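PDB 5BP7: SAM-dependent methyltransferase from Geobacter sulfurreducens, which probably transfers a methyl group from S-adenosyl-L-methionine to a substrate, and binds the by-product S-adenosyl-L-homocysteine. Local coordinates for residues Ile26-Thr31 with Asp236-Glu241; Ile39-Thr44 with Leu261-Phe266; Gly134-Gly139 with Ala143-Leu148; Pro171-Ala176 with Ala181-Asp186. One frame throughout, in Å; residues are numbered along the deposited sequence.

How the contacts relate
From the N terminus, residues 26-31 open contact 1 and residues 39-44 open contact 2. Contact 1 closes at 236-241 and contact 2 at 261-266, so the two large loops cross. Between their openings and closings the chain lays down most of the sheet. Contact 3 (134-139 with 143-148) and contact 4 (171-176 with 181-186) are short local closures that follow one another inside both. Contact 1 ties helix 28-34 to the start of helix 239-260. Contact 2 sets the loop before helix 45-54 against strand 261-270. Contact 3 folds the loop after strand 127-133 on helix 142-150, meeting contact 2 at Gly134 and sharing its ligand. Contact 4, beyond strand 157-166, ties helix 173-178 to the loop before helix 190-199.

Contact 1: residues Ile26-Thr31 with Asp236-Glu241; sequences IPRIFT and DELAKE
Arg28 and Asp236 reach for each other from opposite directions and join in a bidentate, end-on salt bridge. Arg28 NH1 donates to Asp236 OD1 at 3.1 Å and Arg28 NH2 to Asp236 OD2 at 3.0 Å, the second bond being the straighter of the pair. The fit is not flat: the guanidinium and carboxylate planes stand 51° apart, and both oxygens lie somewhat out of the guanidinium plane. Both are approached from the syn side, but NH2 meets OD2 well out of the carboxylate plane. A bend in the arginine chain at CG-CD (chi3 74°) turns its head toward the acid.

On the acid, OD1 carries a second load. The anti lone pair of Asp236 OD1 takes the N-H of Leu238 at 2.9 Å from Leu238 N, a capping bond across the type I turn Asp236-Ala239 that leads into helix 239-260. One carboxylate thus holds the turn and the arginine together, and the turn bond restricts how the acid can rotate.

Leu238 supplies the apolar half. Leu238 CD1 lies over one face of the guanidinium, offset toward the rim, 3.5 Å from Arg28 NH1, and also touches Arg28 CB at 3.5 Å. CG stands beside the leucine's own backbone N (chi1 -68°), with CD1 reaching out to the arginine. Leu238 CD1 also comes within 4.3 Å of Ile29 N.

The contact is at the surface, where helix 28-34 meets the start of helix 239-260. Trp229 of helix 212-232 touches both partners of the salt bridge, while Ile29 rests on Val242 and Gln245, in the first two turns of helix 239-260.

Contact 2: residues Ile39-Thr44 with Leu261-Phe266; sequences IHNPIT and LGWGVF. With SAH (S-adenosyl-L-homocysteine), chain D.
Trp263 projects from strand 261-270 across to Asn41, Pro42 and Ile43, and nearly all the buried surface is built round its ring. With CG anti to the backbone N (chi1 -166°), the side chain swings out from the strand into the loop. Trp263 CB starts against Pro42 CG at 3.6 Å, and the same proline carbon lies equally close to Trp263 CG and borders CD1. Further in, Pro42 CD sits squarely over the five-membered ring of Trp263, 3.9 Å from its centroid and 14° off the normal, a CH-pi contact. CD2 is shared between Pro42 CD and CG; NE1 and CE2 come near Asn41 OD1.

The strand belongs to the seven-stranded Rossmann-like sheet of the class I methyltransferases, order 3-2-1-4-5-7-6, in which 261-270 is the antiparallel strand; the loop 39-44 crosses over to the bound S-adenosyl-L-homocysteine.

Along the six-membered ring, CE3 borders Ile43 CG2, and Trp263 CZ3 lies 3.6 Å from Ile43 CG2, in an approach neither flat on nor edge on. The remaining corner, CZ2 and CH2, lies under Asn41. Asn41 CB is over the same face as Pro42, 4.3 Å from the six-membered centroid of Trp263. The amide is tilted 34° to the ring, with Asn41 OD1 3.2 Å from Trp263 CZ2. Asn41 ND2 turns to other partners: a hydrogen bond to Val133 O and a weak one to SAH O at 2.7 Å. His40 N donates a straighter bond to SAH OXT at 2.8 Å. The His40 ring meets OXT with its edge, while His40 ND1 and NE2 are hydrogen-bonded to Glu34 and Ser70.

Contact 3: residues Gly134-Gly139 with Ala143-Leu148; sequences GATWIG and AGTIEL. With SAH (S-adenosyl-L-homocysteine), chain D.
Thr145 presses its hydroxyl into the backbone of Thr136-Gly139, and the polar contacts gather there. Thr145 OG1 lies 2.7 Å from Thr136 O and takes a weak, bent hydrogen bond from Gly139 N at 3.2 Å. The same oxygen is hydrogen-bonded to Gly141 O, its strongest partner. OG1 is held beside the threonine's own backbone N (chi1 -62°), which points it across to the loop. The Thr136 hydroxyl is occupied elsewhere, by Glu163 OE1.

Backbone packing is close. Gly139 and Thr145 bring their CA atoms within 3.9 Å, and Gly144 CA sends a C-H toward Gly139 O at 3.2 Å. Gly139 and Gly144 meet through bare backbone, with no side chain between the two segments.

Apolar contact is light: Ile138 CG2 meets Leu148 CD2 at 4.2 Å.

Ligand contacts come from the far side of the same loop. The other branch of Ile138 faces the adenine, with Ile138 CG1 3.7 Å from SAH C6. The indole of Trp137 turns its edge to the adenine, NE1 of Trp137 standing 3.2 Å from SAH N7, and Ala135 CB faces the ribose near O4'. The loop thus lines one side of the S-adenosyl-L-homocysteine pocket and packs against helix 142-150 with its other side.

The loop leaves the C-terminal end of strand 127-133 and runs straight into that helix, as in other Rossmann-like methyltransferases. Thr136, Thr145 and Ile146 pack on Ile161 of strand 157-166, Ile138 on Ala118, and Leu148 on Val122.

Contact 4: residues Pro171-Ala176 with Ala181-Asp186; sequences PTEDVA and ANSTSD
Just past helix 173-178 the chain reverses, so that Ala181 N donates to Ala176 O at 3.0 Å, while Ala176 and Thr184 bring their CA atoms to 5.3 Å. This is a short N-capped helix followed by a loop, inserted between strand 157-166 and helix 190-199 of the methyltransferase fold. At its start Thr172 is the N-cap, Thr172 OG1 accepting from Val175 N at 3.2 Å.

Glu173 supplies the polar side-chain bonds. Its chain bends at chi2 (-57°), which brings the carboxylate to Thr184, and the two side chains cross at about a right angle. Glu173 OE2 accepts from Thr184 N at 3.0 Å through its syn lone pair; OE1 takes the hydroxyl Thr184 OG1, also from the syn side but 35° out of the carboxylate plane. One residue is therefore held by both oxygens, main chain and side chain together. Ser183 CA lies beside OE2 as well.

About one turn on in the helix, Ala176 CB packs on Thr184 CG2 at 3.6 Å, and Ala181 CB leans on the Ala176 carbonyl. Farther along, Thr184 O accepts from Trp166 NE1, fixing the loop to the strand, and Val175 rests on Tyr256 and Tyr260 of helix 239-260. The loop is also pinned within itself: Asn182 N donates to Asp186 OD2 at 2.9 Å, reaching it from above the carboxylate plane.

Contact 1: residues Ile26-Thr31 with Asp236-Glu241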
# COMPACT_ATOMS: atom_id res chain seq x y z
N ILE A 26 4.26 5.19 -13.33
CA ILE A 26 3.98 6.22 -12.34
C ILE A 26 4.86 7.47 -12.59
O ILE A 26 5.86 7.38 -13.29
CB ILE A 26 4.14 5.68 -10.89
CG1 ILE A 26 5.59 5.26 -10.58
CG2 ILE A 26 3.15 4.53 -10.66
CD1 ILE A 26 5.79 4.76 -9.15
N PRO A 27 4.50 8.63 -12.00
CA PRO A 27 5.36 9.82 -12.11
C PRO A 27 6.76 9.58 -11.55
O PRO A 27 6.91 8.86 -10.56
CB PRO A 27 4.63 10.87 -11.28
CG PRO A 27 3.21 10.41 -11.24
CD PRO A 27 3.28 8.92 -11.21
N ARG A 28 7.76 10.17 -12.19
CA ARG A 28 9.17 9.93 -11.85
C ARG A 28 9.56 10.21 -10.41
O ARG A 28 10.41 9.53 -9.86
CB ARG A 28 10.11 10.75 -12.72
CG ARG A 28 10.40 10.12 -14.05
CD ARG A 28 11.45 10.94 -14.77
NE ARG A 28 12.78 10.73 -14.19
CZ ARG A 28 13.77 11.62 -14.16
NH1 ARG A 28 13.62 12.85 -14.64
NH2 ARG A 28 14.92 11.28 -13.60
N ILE A 29 8.95 11.24 -9.83
CA ILE A 29 9.21 11.59 -8.43
C ILE A 29 9.00 10.39 -7.48
O ILE A 29 9.81 10.17 -6.59
CB ILE A 29 8.40 12.83 -7.98
CG1 ILE A 29 8.92 13.36 -6.64
CG2 ILE A 29 6.90 12.56 -7.88
CD1 ILE A 29 10.25 14.06 -6.74
N PHE A 30 7.92 9.62 -7.68
CA PHE A 30 7.63 8.44 -6.86
C PHE A 30 8.72 7.39 -7.01
O PHE A 30 9.18 6.79 -6.04
CB PHE A 30 6.27 7.83 -7.21
CG PHE A 30 5.11 8.64 -6.74
CD1 PHE A 30 4.78 8.68 -5.38
CD2 PHE A 30 4.32 9.38 -7.64
CE1 PHE A 30 3.70 9.44 -4.93
CE2 PHE A 30 3.24 10.15 -7.19
CZ PHE A 30 2.93 10.17 -5.84
N THR A 31 9.11 7.16 -8.26
CA THR A 31 10.19 6.23 -8.61
C THR A 31 11.50 6.63 -7.92
O THR A 31 12.17 5.80 -7.32
CB THR A 31 10.35 6.17 -10.14
OG1 THR A 31 9.09 5.84 -10.73
CG2 THR A 31 11.32 5.09 -10.55
N ASP A 236 19.94 16.50 -13.60
CA ASP A 236 18.63 16.01 -14.00
C ASP A 236 17.59 17.14 -13.88
O ASP A 236 17.65 17.97 -12.98
CB ASP A 236 18.24 14.82 -13.11
CG ASP A 236 17.04 14.06 -13.64
OD1 ASP A 236 15.89 14.51 -13.45
OD2 ASP A 236 17.25 12.98 -14.23
N GLU A 237 16.59 17.12 -14.77
CA GLU A 237 15.50 18.11 -14.75
C GLU A 237 14.80 18.16 -13.39
O GLU A 237 14.44 19.24 -12.91
CB GLU A 237 14.49 17.83 -15.87
N LEU A 238 14.62 17.01 -12.75
CA LEU A 238 13.92 16.94 -11.45
C LEU A 238 14.78 17.26 -10.23
O LEU A 238 14.23 17.32 -9.12
CB LEU A 238 13.25 15.58 -11.27
CG LEU A 238 12.07 15.31 -12.20
CD1 LEU A 238 11.61 13.87 -12.00
CD2 LEU A 238 10.91 16.27 -11.98
N ALA A 239 16.08 17.49 -10.41
CA ALA A 239 16.99 17.79 -9.28
C ALA A 239 16.55 18.97 -8.41
O ALA A 239 16.60 18.89 -7.19
CB ALA A 239 18.42 18.00 -9.76
N LYS A 240 16.07 20.03 -9.04
CA LYS A 240 15.54 21.19 -8.27
C LYS A 240 14.32 20.84 -7.39
O LYS A 240 14.26 21.24 -6.23
CB LYS A 240 15.18 22.36 -9.18
CG LYS A 240 16.38 23.22 -9.56
N GLU A 241 13.37 20.11 -7.96
CA GLU A 241 12.16 19.73 -7.23
C GLU A 241 12.49 18.75 -6.10
O GLU A 241 11.96 18.87 -5.00
CB GLU A 241 11.10 19.13 -8.17
CG GLU A 241 9.81 18.68 -7.49

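Contact 2: residues Ile39-Thr44 with Leu261-Phe266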
# COMPACT_ATOMS: atom_id res chain seq x y z
N ILE A 39 8.60 -1.91 0.99
CA ILE A 39 7.21 -1.71 1.35
C ILE A 39 6.91 -0.24 1.11
O ILE A 39 7.54 0.64 1.70
CB ILE A 39 6.94 -2.08 2.85
CG1 ILE A 39 7.25 -3.56 3.09
CG2 ILE A 39 5.49 -1.80 3.21
CD1 ILE A 39 7.35 -3.96 4.56
N HIS A 40 5.93 0.02 0.26
CA HIS A 40 5.56 1.39 -0.11
C HIS A 40 4.36 1.89 0.70
O HIS A 40 3.37 2.39 0.16
CB HIS A 40 5.25 1.44 -1.61
CG HIS A 40 6.38 0.99 -2.46
ND1 HIS A 40 7.33 1.86 -2.95
CD2 HIS A 40 6.75 -0.24 -2.89
CE1 HIS A 40 8.22 1.19 -3.66
NE2 HIS A 40 7.89 -0.09 -3.64
N ASN A 41 4.48 1.77 2.01
CA ASN A 41 3.40 2.06 2.94
C ASN A 41 3.99 2.22 4.32
O ASN A 41 5.09 1.69 4.57
CB ASN A 41 2.41 0.89 3.00
CG ASN A 41 1.31 1.02 1.99
OD1 ASN A 41 0.75 2.09 1.81
ND2 ASN A 41 0.97 -0.08 1.34
N PRO A 42 3.24 2.85 5.24
CA PRO A 42 3.75 3.06 6.58
C PRO A 42 3.59 1.88 7.52
O PRO A 42 3.28 2.08 8.67
CB PRO A 42 2.97 4.30 7.06
CG PRO A 42 1.67 4.21 6.36
CD PRO A 42 1.94 3.53 5.04
N ILE A 43 3.84 0.67 7.06
CA ILE A 43 3.96 -0.45 7.98
C ILE A 43 5.31 -1.11 7.87
O ILE A 43 5.89 -1.20 6.80
CB ILE A 43 2.86 -1.49 7.81
CG1 ILE A 43 2.73 -1.90 6.36
CG2 ILE A 43 1.53 -0.94 8.33
CD1 ILE A 43 2.14 -3.28 6.26
N THR A 44 5.78 -1.58 9.02
CA THR A 44 7.08 -2.21 9.13
C THR A 44 7.05 -3.63 8.56
O THR A 44 5.96 -4.21 8.39
CB THR A 44 7.54 -2.29 10.60
OG1 THR A 44 6.58 -3.02 11.37
CG2 THR A 44 7.69 -0.89 11.20
N LEU A 261 -2.31 11.70 10.92
CA LEU A 261 -2.69 10.68 9.97
C LEU A 261 -2.34 9.27 10.45
O LEU A 261 -1.18 8.94 10.69
CB LEU A 261 -2.06 10.97 8.60
CG LEU A 261 -2.73 10.34 7.37
CD1 LEU A 261 -4.21 10.65 7.25
CD2 LEU A 261 -2.00 10.80 6.10
N GLY A 262 -3.37 8.46 10.59
CA GLY A 262 -3.21 7.02 10.82
C GLY A 262 -3.21 6.25 9.49
O GLY A 262 -3.52 6.80 8.43
N TRP A 263 -2.86 4.97 9.56
CA TRP A 263 -2.96 4.08 8.41
C TRP A 263 -3.15 2.65 8.88
O TRP A 263 -2.59 2.24 9.90
CB TRP A 263 -1.72 4.20 7.54
CG TRP A 263 -1.84 3.59 6.17
CD1 TRP A 263 -2.25 4.22 5.04
CD2 TRP A 263 -1.53 2.26 5.80
NE1 TRP A 263 -2.22 3.35 3.98
CE2 TRP A 263 -1.77 2.14 4.42
CE3 TRP A 263 -1.06 1.15 6.50
CZ2 TRP A 263 -1.57 0.96 3.71
CZ3 TRP A 263 -0.86 -0.04 5.79
CH2 TRP A 263 -1.11 -0.12 4.41
N GLY A 264 -3.92 1.88 8.14
CA GLY A 264 -4.10 0.48 8.48
C GLY A 264 -4.52 -0.41 7.35
O GLY A 264 -4.97 0.05 6.31
N VAL A 265 -4.38 -1.71 7.60
CA VAL A 265 -4.88 -2.75 6.72
C VAL A 265 -6.03 -3.45 7.46
O VAL A 265 -5.88 -3.91 8.59
CB VAL A 265 -3.81 -3.77 6.30
CG1 VAL A 265 -4.33 -4.68 5.21
CG2 VAL A 265 -2.58 -3.05 5.78
N PHE A 266 -7.15 -3.55 6.77
CA PHE A 266 -8.41 -4.04 7.32
C PHE A 266 -8.84 -5.26 6.53
O PHE A 266 -8.90 -5.22 5.29
CB PHE A 266 -9.48 -2.94 7.22
CG PHE A 266 -9.10 -1.69 7.92
CD1 PHE A 266 -9.33 -1.55 9.28
CD2 PHE A 266 -8.42 -0.68 7.25
CE1 PHE A 266 -8.93 -0.42 9.96
CE2 PHE A 266 -8.02 0.46 7.92
CZ PHE A 266 -8.26 0.59 9.28
N SAH D . 0.63 -2.37 -1.74
CA SAH D . 2.04 -1.95 -2.09
CB SAH D . 2.11 -0.60 -2.83
CG SAH D . 1.39 0.61 -2.25
SD SAH D . 1.97 2.12 -2.98
C SAH D . 2.95 -1.92 -0.89
O SAH D . 2.50 -2.06 0.25
OXT SAH D . 4.17 -1.75 -1.03
C5' SAH D . 0.83 2.46 -4.34
C4' SAH D . 1.19 1.58 -5.54
O4' SAH D . 0.12 1.56 -6.47
C3' SAH D . 2.44 2.04 -6.29
O3' SAH D . 3.34 0.93 -6.35
C2' SAH D . 1.96 2.42 -7.68
O2' SAH D . 2.88 2.01 -8.69
C1' SAH D . 0.69 1.60 -7.77
N9 SAH D . -0.41 2.07 -8.63
C8 SAH D . -0.94 3.32 -8.72
N7 SAH D . -1.95 3.37 -9.56
C5 SAH D . -2.09 2.06 -10.03
C6 SAH D . -2.96 1.45 -10.95
N6 SAH D . -3.93 2.14 -11.59
N1 SAH D . -2.83 0.12 -11.20
C2 SAH D . -1.86 -0.57 -10.57
N3 SAH D . -0.97 -0.09 -9.69
C4 SAH D . -1.14 1.25 -9.46

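Contact 3: residues Gly134-Gly139 with Ala143-Leu148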
# COMPACT_ATOMS: atom_id res chain seq x y z
N GLY A 134 -3.19 0.22 0.10
CA GLY A 134 -2.68 1.58 -0.07
C GLY A 134 -2.81 2.15 -1.47
O GLY A 134 -2.11 3.11 -1.80
N ALA A 135 -3.72 1.63 -2.28
CA ALA A 135 -3.97 2.21 -3.60
C ALA A 135 -5.47 2.24 -3.92
O ALA A 135 -5.86 1.85 -5.01
CB ALA A 135 -3.19 1.43 -4.65
N THR A 136 -6.29 2.75 -3.00
CA THR A 136 -7.74 2.70 -3.15
C THR A 136 -8.34 3.65 -4.18
O THR A 136 -9.53 3.57 -4.47
CB THR A 136 -8.47 2.89 -1.80
OG1 THR A 136 -8.09 4.14 -1.19
CG2 THR A 136 -8.13 1.72 -0.87
N TRP A 137 -7.54 4.55 -4.72
CA TRP A 137 -7.93 5.31 -5.89
C TRP A 137 -8.18 4.42 -7.10
O TRP A 137 -8.97 4.77 -7.96
CB TRP A 137 -6.89 6.38 -6.24
CG TRP A 137 -5.52 5.85 -6.48
CD1 TRP A 137 -5.03 5.35 -7.65
CD2 TRP A 137 -4.46 5.76 -5.52
NE1 TRP A 137 -3.71 4.96 -7.48
CE2 TRP A 137 -3.34 5.20 -6.18
CE3 TRP A 137 -4.34 6.10 -4.16
CZ2 TRP A 137 -2.10 5.00 -5.53
CZ3 TRP A 137 -3.11 5.90 -3.51
CH2 TRP A 137 -2.01 5.35 -4.20
N ILE A 138 -7.53 3.25 -7.16
CA ILE A 138 -7.73 2.27 -8.23
C ILE A 138 -9.23 1.99 -8.49
O ILE A 138 -9.66 1.87 -9.64
CB ILE A 138 -6.94 0.96 -7.94
CG1 ILE A 138 -5.45 1.20 -8.18
CG2 ILE A 138 -7.39 -0.21 -8.81
CD1 ILE A 138 -4.55 0.12 -7.61
N GLY A 139 -10.01 1.87 -7.41
CA GLY A 139 -11.46 1.69 -7.51
C GLY A 139 -12.28 2.94 -7.25
O GLY A 139 -13.49 2.84 -7.00
N ALA A 143 -15.13 2.33 -1.04
CA ALA A 143 -16.32 1.55 -1.41
C ALA A 143 -16.14 0.90 -2.79
O ALA A 143 -16.39 -0.27 -2.97
CB ALA A 143 -17.56 2.43 -1.39
N GLY A 144 -15.69 1.70 -3.74
CA GLY A 144 -15.46 1.22 -5.09
C GLY A 144 -14.36 0.18 -5.18
O GLY A 144 -14.49 -0.78 -5.93
N THR A 145 -13.28 0.35 -4.42
CA THR A 145 -12.21 -0.65 -4.42
C THR A 145 -12.70 -1.98 -3.80
O THR A 145 -12.41 -3.06 -4.33
CB THR A 145 -10.96 -0.13 -3.69
OG1 THR A 145 -10.46 1.03 -4.38
CG2 THR A 145 -9.89 -1.15 -3.66
N ILE A 146 -13.45 -1.90 -2.72
CA ILE A 146 -14.03 -3.11 -2.10
C ILE A 146 -14.93 -3.86 -3.09
O ILE A 146 -14.84 -5.08 -3.25
CB ILE A 146 -14.84 -2.77 -0.84
CG1 ILE A 146 -13.89 -2.41 0.27
CG2 ILE A 146 -15.72 -3.94 -0.39
CD1 ILE A 146 -14.54 -1.67 1.41
N GLU A 147 -15.80 -3.11 -3.75
CA GLU A 147 -16.66 -3.63 -4.78
C GLU A 147 -15.84 -4.33 -5.90
O GLU A 147 -16.22 -5.39 -6.38
CB GLU A 147 -17.51 -2.48 -5.33
CG GLU A 147 -18.90 -2.86 -5.70
CD GLU A 147 -18.91 -3.77 -6.88
OE1 GLU A 147 -18.22 -3.42 -7.89
OE2 GLU A 147 -19.62 -4.79 -6.82
N LEU A 148 -14.75 -3.71 -6.33
CA LEU A 148 -13.91 -4.28 -7.39
C LEU A 148 -13.28 -5.61 -6.95
O LEU A 148 -13.34 -6.61 -7.68
CB LEU A 148 -12.81 -3.31 -7.82
CG LEU A 148 -11.81 -3.80 -8.87
CD1 LEU A 148 -12.53 -4.07 -10.19
CD2 LEU A 148 -10.69 -2.81 -9.07
N SAH D . 0.63 -2.37 -1.74
CA SAH D . 2.04 -1.95 -2.09
CB SAH D . 2.11 -0.60 -2.83
CG SAH D . 1.39 0.61 -2.25
SD SAH D . 1.97 2.12 -2.98
C SAH D . 2.95 -1.92 -0.89
O SAH D . 2.50 -2.06 0.25
OXT SAH D . 4.17 -1.75 -1.03
C5' SAH D . 0.83 2.46 -4.34
C4' SAH D . 1.19 1.58 -5.54
O4' SAH D . 0.12 1.56 -6.47
C3' SAH D . 2.44 2.04 -6.29
O3' SAH D . 3.34 0.93 -6.35
C2' SAH D . 1.96 2.42 -7.68
O2' SAH D . 2.88 2.01 -8.69
C1' SAH D . 0.69 1.60 -7.77
N9 SAH D . -0.41 2.07 -8.63
C8 SAH D . -0.94 3.32 -8.72
N7 SAH D . -1.95 3.37 -9.56
C5 SAH D . -2.09 2.06 -10.03
C6 SAH D . -2.96 1.45 -10.95
N6 SAH D . -3.93 2.14 -11.59
N1 SAH D . -2.83 0.12 -11.20
C2 SAH D . -1.86 -0.57 -10.57
N3 SAH D . -0.97 -0.09 -9.69
C4 SAH D . -1.14 1.25 -9.46

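Contact 4: residues Pro171-Ala176 with Ala181-Asp186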
# COMPACT_ATOMS: atom_id res chain seq x y z
N PRO A 171 -7.91 20.22 12.51
CA PRO A 171 -8.80 21.34 12.79
C PRO A 171 -9.14 22.21 11.57
O PRO A 171 -10.16 22.88 11.58
CB PRO A 171 -8.00 22.13 13.84
CG PRO A 171 -6.57 21.83 13.56
CD PRO A 171 -6.55 20.41 13.06
N THR A 172 -8.26 22.22 10.57
CA THR A 172 -8.43 23.10 9.41
C THR A 172 -8.11 22.32 8.15
O THR A 172 -7.45 21.28 8.22
CB THR A 172 -7.46 24.31 9.46
OG1 THR A 172 -6.09 23.85 9.44
CG2 THR A 172 -7.68 25.17 10.74
N GLU A 173 -8.49 22.90 7.01
CA GLU A 173 -8.08 22.40 5.69
C GLU A 173 -6.56 22.50 5.40
O GLU A 173 -5.99 21.63 4.74
CB GLU A 173 -8.87 23.10 4.57
CG GLU A 173 -10.38 22.85 4.58
CD GLU A 173 -10.79 21.36 4.49
OE1 GLU A 173 -11.94 21.00 4.82
OE2 GLU A 173 -9.95 20.52 4.10
N ASP A 174 -5.91 23.53 5.95
CA ASP A 174 -4.43 23.66 5.92
C ASP A 174 -3.71 22.43 6.56
O ASP A 174 -2.71 21.92 6.02
CB ASP A 174 -4.00 25.02 6.54
CG ASP A 174 -4.44 26.23 5.68
OD1 ASP A 174 -4.96 26.01 4.57
OD2 ASP A 174 -4.27 27.42 6.08
N VAL A 175 -4.23 21.95 7.70
CA VAL A 175 -3.71 20.73 8.34
C VAL A 175 -4.00 19.47 7.50
O VAL A 175 -3.12 18.58 7.40
CB VAL A 175 -4.24 20.55 9.79
CG1 VAL A 175 -3.89 19.17 10.37
CG2 VAL A 175 -3.67 21.65 10.68
N ALA A 176 -5.22 19.38 6.95
CA ALA A 176 -5.57 18.29 6.01
C ALA A 176 -4.62 18.25 4.79
O ALA A 176 -4.06 17.19 4.46
CB ALA A 176 -7.01 18.42 5.55
N ALA A 181 -3.75 15.31 2.11
CA ALA A 181 -5.16 15.11 1.73
C ALA A 181 -5.67 16.35 0.98
O ALA A 181 -5.21 17.47 1.21
CB ALA A 181 -6.03 14.86 2.95
N ASN A 182 -6.61 16.13 0.08
CA ASN A 182 -7.29 17.24 -0.60
C ASN A 182 -8.15 18.03 0.37
O ASN A 182 -8.18 19.26 0.33
CB ASN A 182 -8.17 16.71 -1.76
CG ASN A 182 -7.38 16.55 -3.05
OD1 ASN A 182 -6.57 17.41 -3.41
ND2 ASN A 182 -7.60 15.44 -3.76
N SER A 183 -8.84 17.30 1.23
CA SER A 183 -9.82 17.86 2.15
C SER A 183 -9.93 17.01 3.43
O SER A 183 -9.49 15.85 3.46
CB SER A 183 -11.17 17.97 1.42
OG SER A 183 -12.27 18.02 2.32
N THR A 184 -10.50 17.60 4.48
CA THR A 184 -10.72 16.89 5.76
C THR A 184 -11.66 15.69 5.59
O THR A 184 -11.53 14.70 6.32
CB THR A 184 -11.24 17.82 6.90
OG1 THR A 184 -12.46 18.47 6.51
CG2 THR A 184 -10.19 18.88 7.24
N SER A 185 -12.58 15.75 4.62
CA SER A 185 -13.51 14.65 4.37
C SER A 185 -12.91 13.44 3.62
O SER A 185 -13.59 12.43 3.51
CB SER A 185 -14.76 15.16 3.63
OG SER A 185 -14.41 15.62 2.34
N ASP A 186 -11.67 13.54 3.13
CA ASP A 186 -11.00 12.43 2.45
C ASP A 186 -10.90 11.18 3.32
O ASP A 186 -11.00 10.06 2.80
CB ASP A 186 -9.57 12.80 2.01
CG ASP A 186 -9.51 13.75 0.83
OD1 ASP A 186 -10.54 14.37 0.48
OD2 ASP A 186 -8.40 13.91 0.26